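Local atomic coordinates of peroxiredoxin 6 (Arenicola marina, PDB entry 2V2G), a protein that probably acts as a thiol-dependent peroxidase, reducing hydrogen peroxide and organic hydroperoxides to water and alcohols. Residues Gly180-Val185 against Asn200-Ala205; Leu163-Thr166 against Ala172-Ala175; Ile3-Val8 against Lys140-Tyr145; Leu110-Pro115 against Ala129-Gly134. The protein carries 1 engineered substitution. One frame throughout, in Å; residues are numbered along the deposited sequence.

Contact 1: Gly180-Val185 against Asn200-Ala205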
loop_
_atom_site.group_PDB
_atom_site.type_symbol
_atom_site.label_atom_id
_atom_site.label_comp_id
_atom_site.label_asym_id
_atom_site.label_seq_id
_atom_site.Cartn_x
_atom_site.Cartn_y
_atom_site.Cartn_z
ATOM N N GLY A 180 8.005 13.547 13.428
ATOM C CA GLY A 180 8.951 14.494 13.938
ATOM C C GLY A 180 9.641 15.286 12.835
ATOM O O GLY A 180 10.151 16.373 13.091
ATOM N N ASP A 181 9.567 14.778 11.584
ATOM C CA ASP A 181 10.193 15.455 10.415
ATOM C C ASP A 181 9.341 16.639 9.990
ATOM O O ASP A 181 8.129 16.632 10.194
ATOM C CB ASP A 181 10.318 14.489 9.201
ATOM C CG ASP A 181 11.404 13.395 9.400
ATOM O OD1 ASP A 181 12.214 13.523 10.355
ATOM O OD2 ASP A 181 11.399 12.407 8.597
ATOM N N ARG A 182 9.923 17.597 9.288
ATOM C CA ARG A 182 9.111 18.687 8.755
ATOM C C ARG A 182 7.994 18.209 7.765
ATOM O O ARG A 182 8.157 17.191 7.083
ATOM C CB ARG A 182 9.989 19.732 8.089
ATOM C CG ARG A 182 10.720 19.212 6.912
ATOM C CD ARG A 182 11.747 20.164 6.404
ATOM N NE ARG A 182 12.418 19.541 5.261
ATOM C CZ ARG A 182 13.331 20.159 4.526
ATOM N NH1 ARG A 182 13.614 21.436 4.767
ATOM N NH2 ARG A 182 13.950 19.496 3.556
ATOM N N CYS A 183 6.863 18.913 7.787
ATOM C CA CYS A 183 5.719 18.649 6.956
ATOM C C CYS A 183 5.585 19.746 5.891
ATOM O O CYS A 183 6.296 20.783 5.963
ATOM C CB CYS A 183 4.461 18.615 7.845
ATOM S SG CYS A 183 4.508 17.300 9.045
ATOM N N MET A 184 4.663 19.549 4.954
ATOM C CA MET A 184 4.328 20.574 4.015
ATOM C C MET A 184 3.059 21.262 4.393
ATOM O O MET A 184 2.102 20.629 4.812
ATOM C CB MET A 184 4.191 19.991 2.593
ATOM C CG MET A 184 5.234 19.021 2.201
ATOM S SD MET A 184 6.931 19.570 2.363
ATOM C CE MET A 184 6.877 21.001 1.426
ATOM N N VAL A 185 3.034 22.583 4.233
ATOM C CA VAL A 185 1.804 23.371 4.427
ATOM C C VAL A 185 0.934 23.122 3.174
ATOM O O VAL A 185 1.423 23.205 2.059
ATOM C CB VAL A 185 2.092 24.848 4.563
ATOM C CG1 VAL A 185 0.787 25.635 4.714
ATOM C CG2 VAL A 185 2.957 25.084 5.816
ATOM N N ASN A 200 7.110 29.952 11.401
ATOM C CA ASN A 200 8.433 29.550 10.916
ATOM C C ASN A 200 8.413 28.906 9.527
ATOM O O ASN A 200 9.394 28.306 9.120
ATOM C CB ASN A 200 9.077 28.576 11.911
ATOM C CG ASN A 200 9.450 29.258 13.204
ATOM O OD1 ASN A 200 10.152 30.263 13.210
ATOM N ND2 ASN A 200 8.937 28.736 14.302
ATOM N N MET A 201 7.296 28.995 8.799
ATOM C CA MET A 201 7.188 28.369 7.496
ATOM C C MET A 201 8.306 28.873 6.577
ATOM O O MET A 201 8.635 30.045 6.601
ATOM C CB MET A 201 5.798 28.675 6.887
ATOM C CG MET A 201 5.488 28.028 5.546
ATOM S SD MET A 201 3.823 28.532 5.025
ATOM C CE MET A 201 4.039 30.271 4.575
ATOM N N GLU A 202 8.863 27.978 5.775
ATOM C CA GLU A 202 9.790 28.308 4.729
ATOM C C GLU A 202 9.076 28.169 3.375
ATOM O O GLU A 202 8.514 27.121 3.109
ATOM C CB GLU A 202 10.935 27.301 4.730
ATOM C CG GLU A 202 11.903 27.614 3.626
ATOM C CD GLU A 202 13.019 26.582 3.428
ATOM O OE1 GLU A 202 13.196 25.692 4.303
ATOM O OE2 GLU A 202 13.742 26.771 2.395
ATOM N N VAL A 203 9.140 29.222 2.546
ATOM C CA VAL A 203 8.701 29.143 1.144
ATOM C C VAL A 203 9.987 28.961 0.334
ATOM O O VAL A 203 10.814 29.862 0.273
ATOM C CB VAL A 203 7.882 30.374 0.684
ATOM C CG1 VAL A 203 7.397 30.240 -0.781
ATOM C CG2 VAL A 203 6.728 30.582 1.629
ATOM N N LYS A 204 10.144 27.778 -0.251
ATOM C CA LYS A 204 11.301 27.484 -1.114
ATOM C C LYS A 204 11.084 27.925 -2.586
ATOM O O LYS A 204 10.134 27.516 -3.214
ATOM C CB LYS A 204 11.623 26.016 -1.096
ATOM C CG LYS A 204 12.866 25.677 -1.915
ATOM C CD LYS A 204 13.134 24.184 -1.870
ATOM C CE LYS A 204 14.582 23.787 -2.243
ATOM N NZ LYS A 204 14.946 24.041 -3.678
ATOM N N ALA A 205 11.996 28.755 -3.110
ATOM C CA ALA A 205 11.870 29.256 -4.476
ATOM C C ALA A 205 12.112 28.109 -5.442
ATOM O O ALA A 205 13.003 27.295 -5.237
ATOM C CB ALA A 205 12.835 30.395 -4.742
HETATM O O HOH W 1 15.280 23.995 4.166
HETATM O O HOH W 2 12.413 23.564 6.379
#

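Contact 2: Leu163-Thr166 against Ala172-Ala175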
loop_
_atom_site.group_PDB
_atom_site.type_symbol
_atom_site.label_atom_id
_atom_site.label_comp_id
_atom_site.label_asym_id
_atom_site.label_seq_id
_atom_site.Cartn_x
_atom_site.Cartn_y
_atom_site.Cartn_z
ATOM N N LEU A 163 -1.769 9.994 8.820
ATOM C CA LEU A 163 -3.232 10.187 8.695
ATOM C C LEU A 163 -3.773 10.919 9.948
ATOM O O LEU A 163 -4.690 11.707 9.828
ATOM C CB LEU A 163 -3.951 8.850 8.510
ATOM C CG LEU A 163 -3.685 8.136 7.193
ATOM C CD1 LEU A 163 -4.071 6.658 7.400
ATOM C CD2 LEU A 163 -4.435 8.803 6.036
ATOM N N GLN A 164 -3.306 10.535 11.132
ATOM C CA GLN A 164 -3.857 11.105 12.375
ATOM C C GLN A 164 -3.422 12.568 12.487
ATOM O O GLN A 164 -4.221 13.424 12.904
ATOM C CB GLN A 164 -3.443 10.286 13.569
ATOM C CG GLN A 164 -4.071 8.919 13.572
ATOM C CD GLN A 164 -3.771 8.139 14.816
ATOM O OE1 GLN A 164 -2.704 8.271 15.422
ATOM N NE2 GLN A 164 -4.701 7.298 15.223
ATOM N N LEU A 165 -2.196 12.852 12.065
ATOM C CA LEU A 165 -1.712 14.272 12.075
ATOM C C LEU A 165 -2.464 15.163 11.081
ATOM O O LEU A 165 -2.938 16.263 11.406
ATOM C CB LEU A 165 -0.218 14.270 11.735
ATOM C CG LEU A 165 0.414 15.636 11.505
ATOM C CD1 LEU A 165 0.389 16.488 12.826
ATOM C CD2 LEU A 165 1.823 15.508 10.877
ATOM N N THR A 166 -2.599 14.681 9.827
ATOM C CA THR A 166 -3.175 15.497 8.792
ATOM C C THR A 166 -4.683 15.608 8.907
ATOM O O THR A 166 -5.286 16.430 8.218
ATOM C CB THR A 166 -2.755 14.923 7.398
ATOM O OG1 THR A 166 -3.297 13.570 7.286
ATOM C CG2 THR A 166 -1.210 14.949 7.230
ATOM N N ALA A 172 0.498 18.329 5.117
ATOM C CA ALA A 172 0.548 17.007 4.443
ATOM C C ALA A 172 1.972 16.520 4.603
ATOM O O ALA A 172 2.901 17.295 4.663
ATOM C CB ALA A 172 0.144 17.105 2.964
ATOM N N THR A 173 2.176 15.197 4.623
ATOM C CA THR A 173 3.477 14.648 4.949
ATOM C C THR A 173 4.219 14.268 3.633
ATOM O O THR A 173 3.657 13.603 2.737
ATOM C CB THR A 173 3.394 13.407 5.870
ATOM O OG1 THR A 173 2.582 12.387 5.312
ATOM C CG2 THR A 173 2.846 13.846 7.268
ATOM N N PRO A 174 5.478 14.752 3.527
ATOM C CA PRO A 174 6.211 14.555 2.266
ATOM C C PRO A 174 6.675 13.115 2.012
ATOM O O PRO A 174 6.536 12.258 2.860
ATOM C CB PRO A 174 7.376 15.529 2.366
ATOM C CG PRO A 174 7.587 15.681 3.816
ATOM C CD PRO A 174 6.206 15.608 4.464
ATOM N N ALA A 175 7.276 12.860 0.857
ATOM C CA ALA A 175 7.825 11.543 0.538
ATOM C C ALA A 175 8.708 11.111 1.718
ATOM O O ALA A 175 9.541 11.872 2.161
ATOM C CB ALA A 175 8.682 11.615 -0.736
#

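Contact 3: Ile3-Val8 against Lys140-Tyr145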
loop_
_atom_site.group_PDB
_atom_site.type_symbol
_atom_site.label_atom_id
_atom_site.label_comp_id
_atom_site.label_asym_id
_atom_site.label_seq_id
_atom_site.Cartn_x
_atom_site.Cartn_y
_atom_site.Cartn_z
ATOM N N ILE A 3 -13.586 -1.125 -2.811
ATOM C CA ILE A 3 -13.923 0.016 -1.998
ATOM C C ILE A 3 -12.931 1.141 -2.296
ATOM O O ILE A 3 -11.728 0.886 -2.412
ATOM C CB ILE A 3 -13.936 -0.374 -0.481
ATOM C CG1 ILE A 3 -14.298 0.816 0.379
ATOM C CG2 ILE A 3 -12.598 -1.006 -0.122
ATOM C CD1 ILE A 3 -14.795 0.373 1.724
ATOM N N THR A 4 -13.422 2.337 -2.535
ATOM C CA THR A 4 -12.542 3.450 -2.873
ATOM C C THR A 4 -12.327 4.331 -1.646
ATOM O O THR A 4 -13.098 4.283 -0.655
ATOM C CB THR A 4 -13.108 4.277 -4.057
ATOM O OG1 THR A 4 -14.396 4.736 -3.705
ATOM C CG2 THR A 4 -13.161 3.387 -5.349
ATOM N N LEU A 5 -11.309 5.175 -1.703
ATOM C CA LEU A 5 -11.033 6.035 -0.554
ATOM C C LEU A 5 -12.189 6.996 -0.315
ATOM O O LEU A 5 -12.811 7.532 -1.260
ATOM C CB LEU A 5 -9.745 6.833 -0.773
ATOM C CG LEU A 5 -8.446 6.059 -0.974
ATOM C CD1 LEU A 5 -7.318 7.066 -1.038
ATOM C CD2 LEU A 5 -8.296 4.897 0.091
ATOM N N GLY A 6 -12.493 7.221 0.990
ATOM C CA GLY A 6 -13.535 8.070 1.423
ATOM C C GLY A 6 -14.897 7.392 1.465
ATOM O O GLY A 6 -15.832 7.989 1.947
ATOM N N GLU A 7 -15.005 6.143 0.949
ATOM C CA GLU A 7 -16.299 5.440 1.054
ATOM C C GLU A 7 -16.514 5.009 2.496
ATOM O O GLU A 7 -15.545 4.638 3.183
ATOM C CB GLU A 7 -16.311 4.174 0.205
ATOM C CG GLU A 7 -16.506 4.337 -1.253
ATOM C CD GLU A 7 -16.725 2.921 -1.936
ATOM O OE1 GLU A 7 -17.547 2.098 -1.388
ATOM O OE2 GLU A 7 -16.147 2.720 -3.006
ATOM N N VAL A 8 -17.785 5.007 2.926
ATOM C CA VAL A 8 -18.139 4.370 4.208
ATOM C C VAL A 8 -17.910 2.855 4.118
ATOM O O VAL A 8 -18.403 2.174 3.186
ATOM C CB VAL A 8 -19.573 4.725 4.649
ATOM C CG1 VAL A 8 -19.930 3.968 5.949
ATOM C CG2 VAL A 8 -19.626 6.246 4.876
ATOM N N LYS A 140 -9.629 5.359 4.671
ATOM C CA LYS A 140 -8.644 6.429 4.558
ATOM C C LYS A 140 -7.393 6.080 3.712
ATOM O O LYS A 140 -6.748 6.981 3.132
ATOM C CB LYS A 140 -8.155 6.864 5.952
ATOM C CG LYS A 140 -9.211 7.292 6.968
ATOM C CD LYS A 140 -10.008 8.484 6.441
ATOM C CE LYS A 140 -11.191 8.884 7.368
ATOM N NZ LYS A 140 -11.949 10.072 6.839
ATOM N N LEU A 141 -7.097 4.781 3.613
ATOM C CA LEU A 141 -5.908 4.266 2.920
ATOM C C LEU A 141 -6.034 2.777 2.746
ATOM O O LEU A 141 -6.595 2.117 3.632
ATOM C CB LEU A 141 -4.662 4.568 3.774
ATOM C CG LEU A 141 -3.256 4.315 3.199
ATOM C CD1 LEU A 141 -2.250 5.304 3.830
ATOM C CD2 LEU A 141 -2.854 2.874 3.449
ATOM N N SER A 142 -5.625 2.239 1.602
ATOM C CA SER A 142 -5.663 0.794 1.440
ATOM C C SER A 142 -4.399 0.299 0.703
ATOM O O SER A 142 -3.820 1.054 -0.080
ATOM C CB SER A 142 -6.917 0.309 0.749
ATOM O OG SER A 142 -6.999 0.739 -0.548
ATOM N N ILE A 143 -4.109 -0.975 0.934
ATOM C CA ILE A 143 -3.073 -1.691 0.151
ATOM C C ILE A 143 -3.600 -3.043 -0.193
ATOM O O ILE A 143 -4.305 -3.688 0.622
ATOM C CB ILE A 143 -1.679 -1.753 0.812
ATOM C CG1 ILE A 143 -1.559 -2.813 1.875
ATOM C CG2 ILE A 143 -1.183 -0.365 1.388
ATOM C CD1 ILE A 143 -0.231 -2.888 2.666
ATOM N N LEU A 144 -3.211 -3.540 -1.355
ATOM C CA LEU A 144 -3.543 -4.899 -1.776
ATOM C C LEU A 144 -2.261 -5.563 -2.185
ATOM O O LEU A 144 -1.727 -5.336 -3.299
ATOM C CB LEU A 144 -4.525 -4.938 -2.964
ATOM C CG LEU A 144 -5.954 -4.499 -2.843
ATOM C CD1 LEU A 144 -6.577 -4.723 -4.258
ATOM C CD2 LEU A 144 -6.683 -5.281 -1.723
ATOM N N TYR A 145 -1.722 -6.345 -1.279
ATOM C CA TYR A 145 -0.519 -7.147 -1.582
ATOM C C TYR A 145 -0.939 -8.604 -1.890
ATOM O O TYR A 145 -1.887 -9.128 -1.273
ATOM C CB TYR A 145 0.437 -7.185 -0.380
ATOM C CG TYR A 145 1.270 -5.943 -0.134
ATOM C CD1 TYR A 145 0.904 -4.707 -0.598
ATOM C CD2 TYR A 145 2.503 -6.047 0.552
ATOM C CE1 TYR A 145 1.700 -3.588 -0.370
ATOM C CE2 TYR A 145 3.290 -4.938 0.798
ATOM C CZ TYR A 145 2.905 -3.697 0.344
ATOM O OH TYR A 145 3.683 -2.555 0.549
HETATM O O HOH W 3 -9.356 -0.234 -1.702
#

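Contact 4: Leu110-Pro115 against Ala129-Gly134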
loop_
_atom_site.group_PDB
_atom_site.type_symbol
_atom_site.label_atom_id
_atom_site.label_comp_id
_atom_site.label_asym_id
_atom_site.label_seq_id
_atom_site.Cartn_x
_atom_site.Cartn_y
_atom_site.Cartn_z
ATOM N N LEU A 110 -14.907 -6.367 -0.849
ATOM C CA LEU A 110 -13.766 -5.500 -0.568
ATOM C C LEU A 110 -12.709 -5.563 -1.673
ATOM O O LEU A 110 -11.629 -4.911 -1.570
ATOM C CB LEU A 110 -13.191 -5.815 0.840
ATOM C CG LEU A 110 -14.087 -5.677 2.084
ATOM C CD1 LEU A 110 -13.314 -5.825 3.381
ATOM C CD2 LEU A 110 -14.781 -4.322 2.041
ATOM N N GLY A 111 -13.000 -6.316 -2.739
ATOM C CA GLY A 111 -12.078 -6.355 -3.856
ATOM C C GLY A 111 -10.728 -6.939 -3.460
ATOM O O GLY A 111 -9.703 -6.564 -4.046
ATOM N N MET A 112 -10.760 -7.940 -2.560
ATOM C CA MET A 112 -9.536 -8.499 -1.997
ATOM C C MET A 112 -9.269 -9.998 -2.302
ATOM O O MET A 112 -8.554 -10.646 -1.523
ATOM C CB MET A 112 -9.424 -8.206 -0.544
ATOM C CG MET A 112 -10.514 -8.858 0.259
ATOM S SD MET A 112 -10.239 -8.576 2.034
ATOM C CE MET A 112 -11.802 -9.213 2.631
ATOM N N VAL A 113 -9.785 -10.505 -3.418
ATOM C CA VAL A 113 -9.538 -11.899 -3.823
ATOM C C VAL A 113 -8.086 -12.023 -4.368
ATOM O O VAL A 113 -7.580 -11.135 -5.074
ATOM C CB VAL A 113 -10.546 -12.365 -4.868
ATOM C CG1 VAL A 113 -10.170 -13.752 -5.369
ATOM C CG2 VAL A 113 -11.996 -12.380 -4.318
ATOM N N ASP A 114 -7.381 -13.033 -3.909
ATOM C CA ASP A 114 -6.001 -13.253 -4.392
ATOM C C ASP A 114 -6.074 -13.786 -5.824
ATOM O O ASP A 114 -6.893 -14.637 -6.170
ATOM C CB ASP A 114 -5.258 -14.244 -3.505
ATOM C CG ASP A 114 -3.756 -14.215 -3.737
ATOM O OD1 ASP A 114 -3.125 -13.360 -3.066
ATOM O OD2 ASP A 114 -3.283 -15.026 -4.597
ATOM N N PRO A 115 -5.135 -13.304 -6.671
ATOM C CA PRO A 115 -5.051 -13.656 -8.070
ATOM C C PRO A 115 -4.635 -15.125 -8.293
ATOM O O PRO A 115 -4.979 -15.736 -9.307
ATOM C CB PRO A 115 -3.976 -12.661 -8.584
ATOM C CG PRO A 115 -3.157 -12.316 -7.467
ATOM C CD PRO A 115 -4.057 -12.367 -6.284
ATOM N N ALA A 129 -4.547 -7.896 2.181
ATOM C CA ALA A 129 -5.089 -6.539 2.077
ATOM C C ALA A 129 -4.979 -5.820 3.425
ATOM O O ALA A 129 -5.036 -6.459 4.452
ATOM C CB ALA A 129 -6.582 -6.593 1.587
ATOM N N VAL A 130 -4.913 -4.507 3.395
ATOM C CA VAL A 130 -4.976 -3.699 4.619
ATOM C C VAL A 130 -5.865 -2.516 4.335
ATOM O O VAL A 130 -5.693 -1.782 3.323
ATOM C CB VAL A 130 -3.650 -3.211 5.106
ATOM C CG1 VAL A 130 -3.784 -2.396 6.438
ATOM C CG2 VAL A 130 -2.627 -4.343 5.239
ATOM N N PHE A 131 -6.833 -2.312 5.208
ATOM C CA PHE A 131 -7.724 -1.205 5.122
ATOM C C PHE A 131 -7.610 -0.394 6.427
ATOM O O PHE A 131 -7.808 -0.932 7.486
ATOM C CB PHE A 131 -9.209 -1.625 4.935
ATOM C CG PHE A 131 -9.445 -2.479 3.733
ATOM C CD1 PHE A 131 -9.618 -1.907 2.477
ATOM C CD2 PHE A 131 -9.398 -3.882 3.851
ATOM C CE1 PHE A 131 -9.817 -2.703 1.352
ATOM C CE2 PHE A 131 -9.594 -4.667 2.735
ATOM C CZ PHE A 131 -9.724 -4.059 1.455
ATOM N N ILE A 132 -7.273 0.876 6.284
ATOM C CA ILE A 132 -7.223 1.842 7.407
ATOM C C ILE A 132 -8.502 2.654 7.383
ATOM O O ILE A 132 -8.807 3.351 6.436
ATOM C CB ILE A 132 -5.993 2.754 7.452
ATOM C CG1 ILE A 132 -4.747 1.893 7.271
ATOM C CG2 ILE A 132 -6.032 3.509 8.758
ATOM C CD1 ILE A 132 -3.352 2.605 7.360
ATOM N N ILE A 133 -9.255 2.569 8.486
ATOM C CA ILE A 133 -10.628 3.105 8.544
ATOM C C ILE A 133 -10.653 4.168 9.650
ATOM O O ILE A 133 -10.113 3.953 10.779
ATOM C CB ILE A 133 -11.705 1.968 8.844
ATOM C CG1 ILE A 133 -11.618 0.881 7.708
ATOM C CG2 ILE A 133 -13.147 2.539 8.937
ATOM C CD1 ILE A 133 -11.431 -0.511 8.228
ATOM N N GLY A 134 -11.184 5.325 9.339
ATOM C CA GLY A 134 -11.257 6.387 10.350
ATOM C C GLY A 134 -12.405 6.209 11.314
ATOM O O GLY A 134 -13.294 5.350 11.136
#

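Contact 1: Gly180-Val185 against Asn200-Ala205
Val-185 and Met-201 mark the closest approach of two backbones that stay well apart, their CA atoms 8.0 Å from each other, because strand 214-216 lies between strands 183-185 and 202-203 in the small antiparallel sheet of the C-terminal part. Contact between such second neighbours rests on side chains alone, and here it takes two forms. The apolar one joins CG2 of Val-185 to SD of Met-201, 3.6 Å apart, the two side chains crossing at about a right angle. Met-201 runs straight as far as its sulfur, with CG anti to the backbone N (chi1 -177°), and bends only at the last torsion; the extended chain carries the sulfur to Val-185, where SD meets CG2 and, less closely, CB. Val-185 also rests on Arg-214 and Thr-216 of the intervening strand, and Met-201 reaches Arg-214 as well.

The polar half pairs Arg-182 with Glu-202, but through water. Arg-182 NH1 and Glu-202 OE1 lie 4.3 Å apart, beyond a salt bridge. Two waters bridge them, each accepting from NH1 in the plane of the guanidinium and each donating to OE1. One stands 2.9 Å from Arg-182 NH1, the other 2.7 Å from Glu-202 OE1. The outstretched arginine also makes a cation-pi contact with Tyr-215, which probably helps to hold it across the middle strand. Because both charged groups are exposed and joined through two waters, their attraction is probably screened, and the direct contact is left to the small valine-methionine patch.

Contact 2: Leu163-Thr166 against Ala172-Ala175
Thr-166, near the end of helix 153-168, meets Ala-172 and Thr-173 with its methyl while its hydroxyl turns back to its own helix. From CB the two branches part. OG1 sits between the backbone N and the carbonyl carbon (chi1 62°), and from there it bonds to the carbonyl O of Ser-162, one turn earlier; that bond probably holds the rotation of the side chain. CG2, left beside the backbone N, is thereby presented to the returning chain. It lies 3.9 Å from Ala-172 CA, and 4.2 Å separates it from Thr-173 CG2.

Thr-173 answers with the same division of labour. Its OG1 is hydrogen-bonded to Ser-162 OG, so the polar ends of both threonines are satisfied at Ser-162, while the methyls face one another. Leu-165 adds a second apolar touch: its CD2 approaches Thr-173 CG2 to 4.1 Å, the side chains meeting at a slant.

Thr-148 of the second subunit packs on Thr-166, and Val-44 of that subunit, a benzoic acid pocket residue, packs on Ala-172; this end of the contact borders a bound benzoic acid at the dimer interface. Within the chain, the contact closes a short reversal from helix 153-168 into edge strand 171-172, with Ala-172 pairing through its backbone with Met-184 of strand 183-185 and Leu-165 packing on Cys-183 of that strand.

Contact 3: Ile3-Val8 against Lys140-Tyr145
Leu-5, at the second position of a type II beta turn, sets its methyl CD2 on the backbone of a classic beta bulge, where Lys-140 and Leu-141 together face Ile-132. CD2 lies 3.7 Å from Leu-141 N, and 3.9 Å separates it from Lys-140 C. With CG beside its own backbone N (chi1 -60°), the leucine brings its tip in to the strand, although its CB does not point there.

The turn is tied internally. Glu-7 N donates to Thr-4 O at 3.1 Å, and Gly-6 supplies the positive phi of the third position. Glu-7 OE2 takes two bonds: Thr-4 N comes from above the carboxylate plane at 2.8 Å, and Thr-4 OG1 donates to the anti lone pair of OE2, away from the other carboxylate oxygen. A single water spans the segments, donating to Ile-3 O at 2.7 Å and hydrogen-bonded to Ser-142 OG.

Strand 139-145 is the outermost of its sheet within this chain, with strand 124-133 on its inner side. Ser-142, Ile-143 and Leu-144 pair antiparallel with a strand of the second subunit, so the sheet continues across the dimer, and Leu-5 packs on Pro-115 of that subunit.

Contact 4: Leu110-Pro115 against Ala129-Gly134
Met-112 offers its sulfur to the edge of the Phe-131 ring and not to its face: SD lies 5.4 Å from the ring centroid, 84° off the normal. This Met-aromatic contact belongs to the thioredoxin-like fold, where the chain leaving helix 105-109 through a Schellman motif at Gly-111 comes alongside strand 124-133, its backbone bonded to Cys-127 and Leu-125. Met-112 starts with CG between the backbone N and the carbonyl carbon (chi1 64°) and then runs extended, which brings SD to 4.0 Å from Phe-131 CE2. Nearer the backbone, its CB meets Ala-129 CB at 3.9 Å.

Leu-110 reaches the same ring end obliquely, its CB 3.9 Å from Phe-131 CZ. Phe-9, from a preceding loop, meets the ring with planes at about 60°, and Ser-142 of strand 139-145 touches it too. A serine at Phe-131 removes the ring that Leu-110 and Met-112 both touch, and would probably open a gap between them and the strand and leave the methionine sulfur freer to turn. Within this contact the ring works mainly through CZ of Phe-131, 3.7 Å from Leu-110 O, and CE2, touched by Leu-110 CD1 and Met-112 SD.

Overall arrangement
The four contacts fall into two pairs, one in each half of the chain. Contacts 3 and 4, centres 7 Å apart, share the large sheet through adjacent strands 124-133 and 139-145; both segments of contact 4 fall, in sequence, between the two of contact 3. Contacts 2 and 1 follow in that order, with centres about 12 Å apart, and meet where Met-184 O and Ala-172 N, 2.8 Å apart, probably bond in the small C-terminal sheet. Helix 153-168 joins the halves: Leu-163 packs on Leu-141 and Ile-132. Contacts 1 and 4 stand about 33 Å apart between centres. All four touch the second subunit, so both halves of the chain contribute to the dimer.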